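Side-chain contacts in dimethyl-sulfide monooxygenase (Hyphomicrobium sulfonivorans, PDB 6AK1), which oxidises dimethyl sulfide to methanethiol and formaldehyde with molecular oxygen, NADH and an FMN cofactor, the first step of dimethyl sulfide degradation: residues A[261-266]-A[270-275]; A[256-261]-A[275-280]; A[293-298]-A[405-410]. All coordinates share one frame; numbering follows the deposited sequence.

Interaction 1 of 3, residues A[261-266]-A[270-275]; sequences IRNQAE and RSRDSI
The CA atoms of Arg262 and Arg272 are 4.7 Å apart, the nearest CA pair of the two segments. Segment 261-266 lies in the last turns of helix 251-267. Segment 270-275 is the loop that doubles back beside it, with a type I turn from Ser271 to Ser274. The return is pinned by a backbone bond from Arg270 N to Ala265 O and by a water that donates to both Glu266 O and Arg270 O.

The two arginines hold the segments from both directions. Arg262 runs extended past the loop, and its NH1 donates to Arg272 O at 3.0 Å, in the plane of the guanidinium. The same nitrogen makes a weak bond to Ile275 O, while NH2 makes a salt bridge to Asp392 and a hydrogen bond to Gly390 O. Arg272 reaches back over the helix. Its chain bends at chi3 (69°), which lays the guanidinium over Arg262, with CB of Arg262 3.5 Å above one face, offset toward the rim. From the end of that group, NH1 and NH2 both grip Asn263 OD1, at 2.8 Å from NH1 and 3.0 Å from NH2. NH1 also forms a salt bridge to Glu266 OE1 at 2.8 Å. The carboxylate stands steeply to the guanidinium, 79° between planes, and OE1 is met from above its own plane. Both acceptors lie in the plane of the Arg272 guanidinium, which should fix its rotation.

Beneath the polar layer, Ala265 CB packs on Ile275 CD1 at 3.7 Å. The Arg270 side chain leads away to Ala238 O and Ala241 O. Ser274 OG accepts from Ser271 N and also bonds Glu444, which ties the turn to a later part of the chain.

This is the alpha-to-beta connection of a TIM barrel, where the chain leaves helix 251-267 and turns into strand 276-284.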
loop_
_atom_site.group_PDB
_atom_site.type_symbol
_atom_site.label_atom_id
_atom_site.label_comp_id
_atom_site.label_asym_id
_atom_site.label_seq_id
_atom_site.Cartn_x
_atom_site.Cartn_y
_atom_site.Cartn_z
ATOM N N ILE A 261 11.263 -13.927 -1.392
ATOM C CA ILE A 261 10.062 -13.506 -2.117
ATOM C C ILE A 261 10.174 -13.877 -3.589
ATOM O O ILE A 261 9.221 -14.391 -4.187
ATOM C CB ILE A 261 9.811 -11.993 -1.926
ATOM C CG1 ILE A 261 9.180 -11.725 -0.558
ATOM C CG2 ILE A 261 8.964 -11.419 -3.063
ATOM C CD1 ILE A 261 9.319 -10.282 -0.095
ATOM N N ARG A 262 11.350 -13.648 -4.190
ATOM C CA ARG A 262 11.510 -13.960 -5.610
ATOM C C ARG A 262 11.593 -15.470 -5.858
ATOM O O ARG A 262 11.221 -15.930 -6.945
ATOM C CB ARG A 262 12.735 -13.232 -6.175
ATOM C CG ARG A 262 12.662 -11.699 -6.028
ATOM C CD ARG A 262 13.717 -10.949 -6.858
ATOM N NE ARG A 262 13.929 -9.592 -6.357
ATOM C CZ ARG A 262 13.164 -8.544 -6.658
ATOM N NH1 ARG A 262 12.116 -8.680 -7.467
ATOM N NH2 ARG A 262 13.439 -7.357 -6.133
ATOM N N ASN A 263 12.050 -16.255 -4.872
ATOM C CA ASN A 263 11.913 -17.708 -4.966
ATOM C C ASN A 263 10.440 -18.108 -4.979
ATOM O O ASN A 263 10.008 -18.935 -5.793
ATOM C CB ASN A 263 12.639 -18.398 -3.803
ATOM C CG ASN A 263 14.156 -18.223 -3.856
ATOM O OD1 ASN A 263 14.730 -17.920 -4.903
ATOM N ND2 ASN A 263 14.809 -18.419 -2.714
ATOM N N GLN A 264 9.651 -17.515 -4.081
ATOM C CA GLN A 264 8.223 -17.805 -4.021
ATOM C C GLN A 264 7.501 -17.352 -5.291
ATOM O O GLN A 264 6.536 -18.000 -5.719
ATOM C CB GLN A 264 7.621 -17.158 -2.765
ATOM C CG GLN A 264 7.907 -17.948 -1.471
ATOM C CD GLN A 264 8.098 -17.079 -0.215
ATOM O OE1 GLN A 264 7.653 -15.934 -0.153
ATOM N NE2 GLN A 264 8.780 -17.634 0.789
ATOM N N ALA A 265 7.960 -16.268 -5.926
ATOM C CA ALA A 265 7.325 -15.843 -7.171
ATOM C C ALA A 265 7.502 -16.902 -8.249
ATOM O O ALA A 265 6.539 -17.296 -8.919
ATOM C CB ALA A 265 7.893 -14.502 -7.636
ATOM N N GLU A 266 8.735 -17.391 -8.409
ATOM C CA GLU A 266 9.003 -18.463 -9.362
ATOM C C GLU A 266 8.233 -19.734 -9.011
ATOM O O GLU A 266 7.727 -20.426 -9.904
ATOM C CB GLU A 266 10.501 -18.741 -9.414
ATOM C CG GLU A 266 11.267 -17.721 -10.214
ATOM C CD GLU A 266 12.676 -18.180 -10.508
ATOM O OE1 GLU A 266 13.418 -18.481 -9.545
ATOM O OE2 GLU A 266 13.027 -18.261 -11.708
ATOM N N ARG A 270 5.788 -17.435 -11.876
ATOM C CA ARG A 270 6.096 -16.090 -12.339
ATOM C C ARG A 270 7.611 -15.911 -12.412
ATOM O O ARG A 270 8.383 -16.816 -12.080
ATOM C CB ARG A 270 5.437 -15.065 -11.414
ATOM C CG ARG A 270 3.985 -15.395 -11.059
ATOM C CD ARG A 270 3.433 -14.452 -9.966
ATOM N NE ARG A 270 3.305 -13.057 -10.411
ATOM C CZ ARG A 270 3.095 -12.034 -9.586
ATOM N NH1 ARG A 270 2.987 -12.258 -8.284
ATOM N NH2 ARG A 270 2.996 -10.792 -10.054
ATOM N N SER A 271 8.037 -14.737 -12.866
ATOM C CA SER A 271 9.451 -14.385 -12.917
ATOM C C SER A 271 9.908 -13.760 -11.604
ATOM O O SER A 271 9.111 -13.229 -10.827
ATOM C CB SER A 271 9.730 -13.399 -14.051
ATOM O OG SER A 271 9.299 -13.922 -15.280
ATOM N N ARG A 272 11.227 -13.791 -11.384
ATOM C CA ARG A 272 11.789 -13.144 -10.205
ATOM C C ARG A 272 11.562 -11.634 -10.230
ATOM O O ARG A 272 11.466 -11.006 -9.168
ATOM C CB ARG A 272 13.278 -13.470 -10.092
ATOM C CG ARG A 272 13.558 -14.961 -10.074
ATOM C CD ARG A 272 15.033 -15.266 -9.812
ATOM N NE ARG A 272 15.450 -14.925 -8.454
ATOM C CZ ARG A 272 15.205 -15.683 -7.388
ATOM N NH1 ARG A 272 14.535 -16.823 -7.516
ATOM N NH2 ARG A 272 15.618 -15.303 -6.190
ATOM N N ASP A 273 11.463 -11.035 -11.417
ATOM C CA ASP A 273 11.230 -9.604 -11.540
ATOM C C ASP A 273 9.756 -9.253 -11.749
ATOM O O ASP A 273 9.444 -8.112 -12.095
ATOM C CB ASP A 273 12.088 -9.025 -12.673
ATOM C CG ASP A 273 11.717 -9.574 -14.044
ATOM O OD1 ASP A 273 11.065 -10.637 -14.113
ATOM O OD2 ASP A 273 12.083 -8.939 -15.062
ATOM N N SER A 274 8.846 -10.203 -11.543
ATOM C CA SER A 274 7.417 -9.944 -11.683
ATOM C C SER A 274 6.855 -9.146 -10.517
ATOM O O SER A 274 5.801 -8.515 -10.660
ATOM C CB SER A 274 6.648 -11.263 -11.799
ATOM O OG SER A 274 6.933 -11.916 -13.028
ATOM N N ILE A 275 7.531 -9.167 -9.374
ATOM C CA ILE A 275 7.104 -8.462 -8.175
ATOM C C ILE A 275 8.116 -7.366 -7.907
ATOM O O ILE A 275 9.322 -7.631 -7.857
ATOM C CB ILE A 275 7.007 -9.410 -6.967
ATOM C CG1 ILE A 275 6.178 -10.649 -7.320
ATOM C CG2 ILE A 275 6.448 -8.682 -5.744
ATOM C CD1 ILE A 275 6.054 -11.654 -6.165
HETATM O O HOH W 1 8.338 -19.800 -12.864
#

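Interaction 2 of 3, residues A[256-261]-A[275-280]; sequences QITTDI and IKIFML
This is a small, buried, apolar helix-on-strand contact in the TIM barrel. Thr258 and Ile261 of helix 251-267 meet Ile277 of strand 276-284. Ile275 is at the margin, its CD1 4.3 Å from Ile261 CG2. The helix and strand belong to one right-handed beta-alpha-beta unit, which begins with strand 243-246. The backbones stay well apart, 7.4 Å between the CA atoms of Thr258 and Ile277, and side chains bridge the gap.

Ile277 CD1 is the centre of the contact. Ile261 and Ile277 reach for each other tip to tip, and the gamma branch CG2 of Ile261 lies 3.6 Å from CD1 of Ile277. CG1 of Ile277 sits beside its backbone N (chi1 -59°) and its chi2 is fully extended (179°), which carries CD1 straight out to the helix. Thr258 comes at a slant from the neighbouring helical turn. Its CB is 3.9 Å from Ile277 CD1, and its methyl CG2 is 4.1 Å from Ile277 CG2. The CD1 methyl therefore fits between two helix residues three positions apart.

Thr258 divides its two branches by chemistry. CG2 serves the apolar contact, while OG1 lies within hydrogen-bonding distance of Gly389 O and Ala254 O. Its single proton must be shared or alternate between a carbonyl of its own helix and one before strand 393-397.

The surroundings complete the core layer between sheet and helix. Ile261 also rests on Met244 and Ile246 of strand 243-246, and Ile277 touches Ile246 as well. Val391 lies against Thr258, and Ile277 N donates to Asp392 OD2. Strand 276-284 runs parallel to strands 243-246 and 393-397. Phe278 faces the other side of the strand, into the barrel, and packs on Val6, Asn8 and Asn395. Helix 251-267 covers the outside of the barrel wall.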
loop_
_atom_site.group_PDB
_atom_site.type_symbol
_atom_site.label_atom_id
_atom_site.label_comp_id
_atom_site.label_asym_id
_atom_site.label_seq_id
_atom_site.Cartn_x
_atom_site.Cartn_y
_atom_site.Cartn_z
ATOM N N GLN A 256 17.855 -11.698 2.482
ATOM C CA GLN A 256 17.124 -12.959 2.587
ATOM C C GLN A 256 15.642 -12.776 2.283
ATOM O O GLN A 256 15.050 -13.597 1.573
ATOM C CB GLN A 256 17.306 -13.569 3.985
ATOM C CG GLN A 256 16.911 -15.045 4.049
ATOM C CD GLN A 256 17.732 -15.883 3.080
ATOM O OE1 GLN A 256 18.960 -16.029 3.249
ATOM N NE2 GLN A 256 17.075 -16.410 2.040
ATOM N N ILE A 257 15.034 -11.700 2.794
ATOM C CA ILE A 257 13.616 -11.457 2.538
ATOM C C ILE A 257 13.346 -11.388 1.038
ATOM O O ILE A 257 12.433 -12.045 0.528
ATOM C CB ILE A 257 13.143 -10.184 3.266
ATOM C CG1 ILE A 257 13.062 -10.427 4.775
ATOM C CG2 ILE A 257 11.780 -9.745 2.759
ATOM C CD1 ILE A 257 12.605 -9.206 5.584
ATOM N N THR A 258 14.149 -10.614 0.303
ATOM C CA THR A 258 13.857 -10.402 -1.117
ATOM C C THR A 258 14.247 -11.594 -1.974
ATOM O O THR A 258 13.595 -11.855 -2.990
ATOM C CB THR A 258 14.560 -9.145 -1.641
ATOM O OG1 THR A 258 15.993 -9.297 -1.565
ATOM C CG2 THR A 258 14.118 -7.929 -0.831
ATOM N N THR A 259 15.314 -12.307 -1.602
ATOM C CA THR A 259 15.627 -13.573 -2.258
ATOM C C THR A 259 14.503 -14.585 -2.052
ATOM O O THR A 259 14.096 -15.271 -2.998
ATOM C CB THR A 259 16.958 -14.124 -1.727
ATOM O OG1 THR A 259 18.018 -13.209 -2.037
ATOM C CG2 THR A 259 17.269 -15.487 -2.332
ATOM N N ASP A 260 13.976 -14.679 -0.820
ATOM C CA ASP A 260 12.858 -15.590 -0.550
ATOM C C ASP A 260 11.609 -15.219 -1.347
ATOM O O ASP A 260 10.943 -16.098 -1.912
ATOM C CB ASP A 260 12.537 -15.620 0.946
ATOM C CG ASP A 260 13.555 -16.432 1.749
ATOM O OD1 ASP A 260 14.371 -17.152 1.120
ATOM O OD2 ASP A 260 13.533 -16.369 3.004
ATOM N N ILE A 261 11.263 -13.927 -1.392
ATOM C CA ILE A 261 10.062 -13.506 -2.117
ATOM C C ILE A 261 10.174 -13.877 -3.589
ATOM O O ILE A 261 9.221 -14.391 -4.187
ATOM C CB ILE A 261 9.811 -11.993 -1.926
ATOM C CG1 ILE A 261 9.180 -11.725 -0.558
ATOM C CG2 ILE A 261 8.964 -11.419 -3.063
ATOM C CD1 ILE A 261 9.319 -10.282 -0.095
ATOM N N ILE A 275 7.531 -9.167 -9.374
ATOM C CA ILE A 275 7.104 -8.462 -8.175
ATOM C C ILE A 275 8.116 -7.366 -7.907
ATOM O O ILE A 275 9.322 -7.631 -7.857
ATOM C CB ILE A 275 7.007 -9.410 -6.967
ATOM C CG1 ILE A 275 6.178 -10.649 -7.320
ATOM C CG2 ILE A 275 6.448 -8.682 -5.744
ATOM C CD1 ILE A 275 6.054 -11.654 -6.165
ATOM N N LYS A 276 7.636 -6.142 -7.740
ATOM C CA LYS A 276 8.485 -5.036 -7.336
ATOM C C LYS A 276 8.371 -4.901 -5.828
ATOM O O LYS A 276 7.261 -4.891 -5.292
ATOM C CB LYS A 276 8.077 -3.749 -8.045
ATOM C CG LYS A 276 7.910 -3.920 -9.538
ATOM C CD LYS A 276 9.203 -4.397 -10.175
ATOM C CE LYS A 276 8.946 -4.900 -11.593
ATOM N NZ LYS A 276 10.203 -5.292 -12.295
ATOM N N ILE A 277 9.512 -4.841 -5.142
ATOM C CA ILE A 277 9.553 -4.932 -3.687
ATOM C C ILE A 277 9.887 -3.554 -3.117
ATOM O O ILE A 277 10.922 -2.962 -3.444
ATOM C CB ILE A 277 10.559 -5.997 -3.222
ATOM C CG1 ILE A 277 10.180 -7.367 -3.805
ATOM C CG2 ILE A 277 10.607 -6.050 -1.713
ATOM C CD1 ILE A 277 11.121 -8.500 -3.436
ATOM N N PHE A 278 9.008 -3.045 -2.267
ATOM C CA PHE A 278 9.158 -1.728 -1.674
ATOM C C PHE A 278 9.289 -1.902 -0.174
ATOM O O PHE A 278 8.506 -2.639 0.437
ATOM C CB PHE A 278 7.955 -0.829 -1.995
ATOM C CG PHE A 278 7.598 -0.791 -3.445
ATOM C CD1 PHE A 278 8.582 -0.624 -4.405
ATOM C CD2 PHE A 278 6.274 -0.937 -3.854
ATOM C CE1 PHE A 278 8.253 -0.593 -5.767
ATOM C CE2 PHE A 278 5.933 -0.897 -5.207
ATOM C CZ PHE A 278 6.927 -0.732 -6.167
ATOM N N MET A 279 10.260 -1.229 0.422
ATOM C CA MET A 279 10.471 -1.340 1.853
ATOM C C MET A 279 10.101 -0.030 2.526
ATOM O O MET A 279 10.248 1.047 1.954
ATOM C CB MET A 279 11.925 -1.704 2.183
ATOM C CG MET A 279 12.950 -0.695 1.675
ATOM S SD MET A 279 14.635 -1.022 2.235
ATOM C CE MET A 279 14.593 -0.324 3.892
ATOM N N LEU A 280 9.614 -0.135 3.748
ATOM C CA LEU A 280 9.340 1.040 4.555
ATOM C C LEU A 280 10.656 1.702 4.962
ATOM O O LEU A 280 11.607 1.024 5.364
ATOM C CB LEU A 280 8.515 0.649 5.781
ATOM C CG LEU A 280 8.357 1.695 6.891
ATOM C CD1 LEU A 280 7.535 2.838 6.357
ATOM C CD2 LEU A 280 7.686 1.090 8.103
#

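Interaction 3 of 3, residues A[293-298]-A[405-410]; sequences EAKYQE and VTDFID
Lys295 and Asp407 form a single salt bridge between helix 289-300, which follows strand 276-284 of the TIM barrel, and helix 403-418, which follows strand 393-397. The helices do not pack here. The CA atoms of Lys295 and Asp407 are 11.3 Å apart, and the contact buries little surface.

The ionic pair is made by two side chains coming from opposite directions. Lys295 supplies most of the reach. Its chain runs out in full extension through chi1 (176°) and chi2, then bends at chi3 (-62°), which brings NZ to the carboxylate. Asp407 is short. Lys295 engages its OD2, and OD1 stays 4.0 Å from Lys295 NZ. CD and CE of Lys295 pass near the same OD2 oxygen.

Among hydrogen bonds outside the pair, Lys295 NZ also donates to Thr285 O, just after strand 276-284. The Asp407 side chain touches Thr285 too, so this loop residue lies beside both partners of the bridge. Within segment 293-298, Gln297 NE2 donates to Glu293 OE2 one turn back.

Apolar anchoring lies on other faces of the helices. Tyr296 packs on Val370 and Val372 of strand 370-372, and Val405 on Leu46 of helix 36-48.

In the bridge itself, Lys295 NZ stands 2.7 Å from Asp407 OD2 and meets it from above the carboxylate plane, 49° out of it.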
loop_
_atom_site.group_PDB
_atom_site.type_symbol
_atom_site.label_atom_id
_atom_site.label_comp_id
_atom_site.label_asym_id
_atom_site.label_seq_id
_atom_site.Cartn_x
_atom_site.Cartn_y
_atom_site.Cartn_z
ATOM N N GLU A 293 21.076 15.818 11.064
ATOM C CA GLU A 293 21.007 15.362 12.444
ATOM C C GLU A 293 20.276 16.369 13.328
ATOM O O GLU A 293 19.453 15.980 14.166
ATOM C CB GLU A 293 22.424 15.080 12.963
ATOM C CG GLU A 293 22.497 14.635 14.429
ATOM C CD GLU A 293 21.738 13.335 14.709
ATOM O OE1 GLU A 293 21.671 12.451 13.821
ATOM O OE2 GLU A 293 21.196 13.211 15.829
ATOM N N ALA A 294 20.554 17.668 13.160
ATOM C CA ALA A 294 19.859 18.666 13.974
ATOM C C ALA A 294 18.363 18.695 13.673
ATOM O O ALA A 294 17.557 18.938 14.580
ATOM C CB ALA A 294 20.473 20.053 13.768
ATOM N N LYS A 295 17.972 18.473 12.412
ATOM C CA LYS A 295 16.550 18.368 12.081
ATOM C C LYS A 295 15.922 17.161 12.771
ATOM O O LYS A 295 14.828 17.252 13.344
ATOM C CB LYS A 295 16.380 18.278 10.561
ATOM C CG LYS A 295 14.951 18.072 10.099
ATOM C CD LYS A 295 14.854 18.060 8.563
ATOM C CE LYS A 295 15.308 19.399 7.963
ATOM N NZ LYS A 295 15.465 19.304 6.482
ATOM N N TYR A 296 16.626 16.029 12.754
ATOM C CA TYR A 296 16.167 14.831 13.453
ATOM C C TYR A 296 15.916 15.100 14.938
ATOM O O TYR A 296 14.866 14.735 15.481
ATOM C CB TYR A 296 17.206 13.722 13.267
ATOM C CG TYR A 296 16.889 12.428 13.971
ATOM C CD1 TYR A 296 15.838 11.618 13.536
ATOM C CD2 TYR A 296 17.646 11.999 15.058
ATOM C CE1 TYR A 296 15.543 10.415 14.173
ATOM C CE2 TYR A 296 17.357 10.795 15.705
ATOM C CZ TYR A 296 16.309 10.010 15.251
ATOM O OH TYR A 296 16.014 8.824 15.876
ATOM N N GLN A 297 16.872 15.741 15.615
ATOM C CA GLN A 297 16.707 16.007 17.038
ATOM C C GLN A 297 15.592 17.014 17.275
ATOM O O GLN A 297 14.867 16.922 18.272
ATOM C CB GLN A 297 18.029 16.504 17.636
ATOM C CG GLN A 297 19.192 15.494 17.486
ATOM C CD GLN A 297 19.006 14.250 18.341
ATOM O OE1 GLN A 297 18.188 14.234 19.266
ATOM N NE2 GLN A 297 19.743 13.195 18.017
ATOM N N GLU A 298 15.442 17.975 16.365
ATOM C CA GLU A 298 14.359 18.948 16.467
ATOM C C GLU A 298 13.000 18.257 16.386
ATOM O O GLU A 298 12.106 18.521 17.191
ATOM C CB GLU A 298 14.519 20.002 15.362
ATOM C CG GLU A 298 13.706 21.269 15.565
ATOM C CD GLU A 298 13.851 22.243 14.397
ATOM O OE1 GLU A 298 14.727 23.141 14.474
ATOM O OE2 GLU A 298 13.092 22.102 13.400
ATOM N N VAL A 405 8.619 14.760 1.963
ATOM C CA VAL A 405 8.654 14.565 0.513
ATOM C C VAL A 405 9.406 15.700 -0.176
ATOM O O VAL A 405 10.231 15.466 -1.072
ATOM C CB VAL A 405 7.221 14.448 -0.029
ATOM C CG1 VAL A 405 7.201 14.733 -1.517
ATOM C CG2 VAL A 405 6.631 13.085 0.276
ATOM N N THR A 406 9.123 16.941 0.225
ATOM C CA THR A 406 9.809 18.100 -0.342
ATOM C C THR A 406 11.317 18.030 -0.124
ATOM O O THR A 406 12.094 18.312 -1.046
ATOM C CB THR A 406 9.235 19.381 0.261
ATOM O OG1 THR A 406 7.844 19.471 -0.073
ATOM C CG2 THR A 406 9.960 20.614 -0.296
ATOM N N ASP A 407 11.756 17.663 1.087
ATOM C CA ASP A 407 13.194 17.543 1.338
ATOM C C ASP A 407 13.813 16.430 0.494
ATOM O O ASP A 407 14.913 16.592 -0.053
ATOM C CB ASP A 407 13.468 17.276 2.820
ATOM C CG ASP A 407 13.391 18.519 3.674
ATOM O OD1 ASP A 407 13.315 19.642 3.118
ATOM O OD2 ASP A 407 13.423 18.362 4.919
ATOM N N PHE A 408 13.130 15.284 0.387
ATOM C CA PHE A 408 13.630 14.215 -0.473
ATOM C C PHE A 408 13.808 14.697 -1.905
ATOM O O PHE A 408 14.849 14.457 -2.529
ATOM C CB PHE A 408 12.693 13.009 -0.443
ATOM C CG PHE A 408 13.340 11.750 -0.942
ATOM C CD1 PHE A 408 13.320 11.436 -2.285
ATOM C CD2 PHE A 408 14.004 10.898 -0.058
ATOM C CE1 PHE A 408 13.930 10.296 -2.753
ATOM C CE2 PHE A 408 14.618 9.746 -0.525
ATOM C CZ PHE A 408 14.582 9.447 -1.869
ATOM N N ILE A 409 12.796 15.374 -2.449
ATOM C CA ILE A 409 12.896 15.862 -3.821
ATOM C C ILE A 409 14.033 16.873 -3.955
ATOM O O ILE A 409 14.836 16.798 -4.886
ATOM C CB ILE A 409 11.549 16.448 -4.275
ATOM C CG1 ILE A 409 10.477 15.356 -4.248
ATOM C CG2 ILE A 409 11.668 17.073 -5.680
ATOM C CD1 ILE A 409 9.061 15.872 -4.506
ATOM N N ASP A 410 14.144 17.806 -3.011
ATOM C CA ASP A 410 15.122 18.886 -3.150
ATOM C C ASP A 410 16.558 18.397 -2.959
ATOM O O ASP A 410 17.459 18.807 -3.699
ATOM C CB ASP A 410 14.807 20.007 -2.153
ATOM C CG ASP A 410 13.495 20.718 -2.475
ATOM O OD1 ASP A 410 12.983 20.554 -3.596
ATOM O OD2 ASP A 410 12.978 21.441 -1.609
#

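Interactions 1 and 2 are neighbours on helix 251-267 and share Ile261 and Ile275. Interaction 2 is buried and apolar, where the helix lies on the barrel strand. Interaction 1 is partly buried and closes the turn between the same helix and strand, with arginine-rich polar bonding on its outer side. They touch where Arg262 NH2 packs on Ile277 CD1, 3.7 Å away, and where Arg272 NH2 lies against Thr259 O. Interaction 3 stands apart at the surface, its nearest atoms about 10 Å from interaction 2. It joins helices far apart in sequence through one charged pair. Helix 289-300 nevertheless follows strand 276-284, so that strand leads from interaction 2 toward interaction 3.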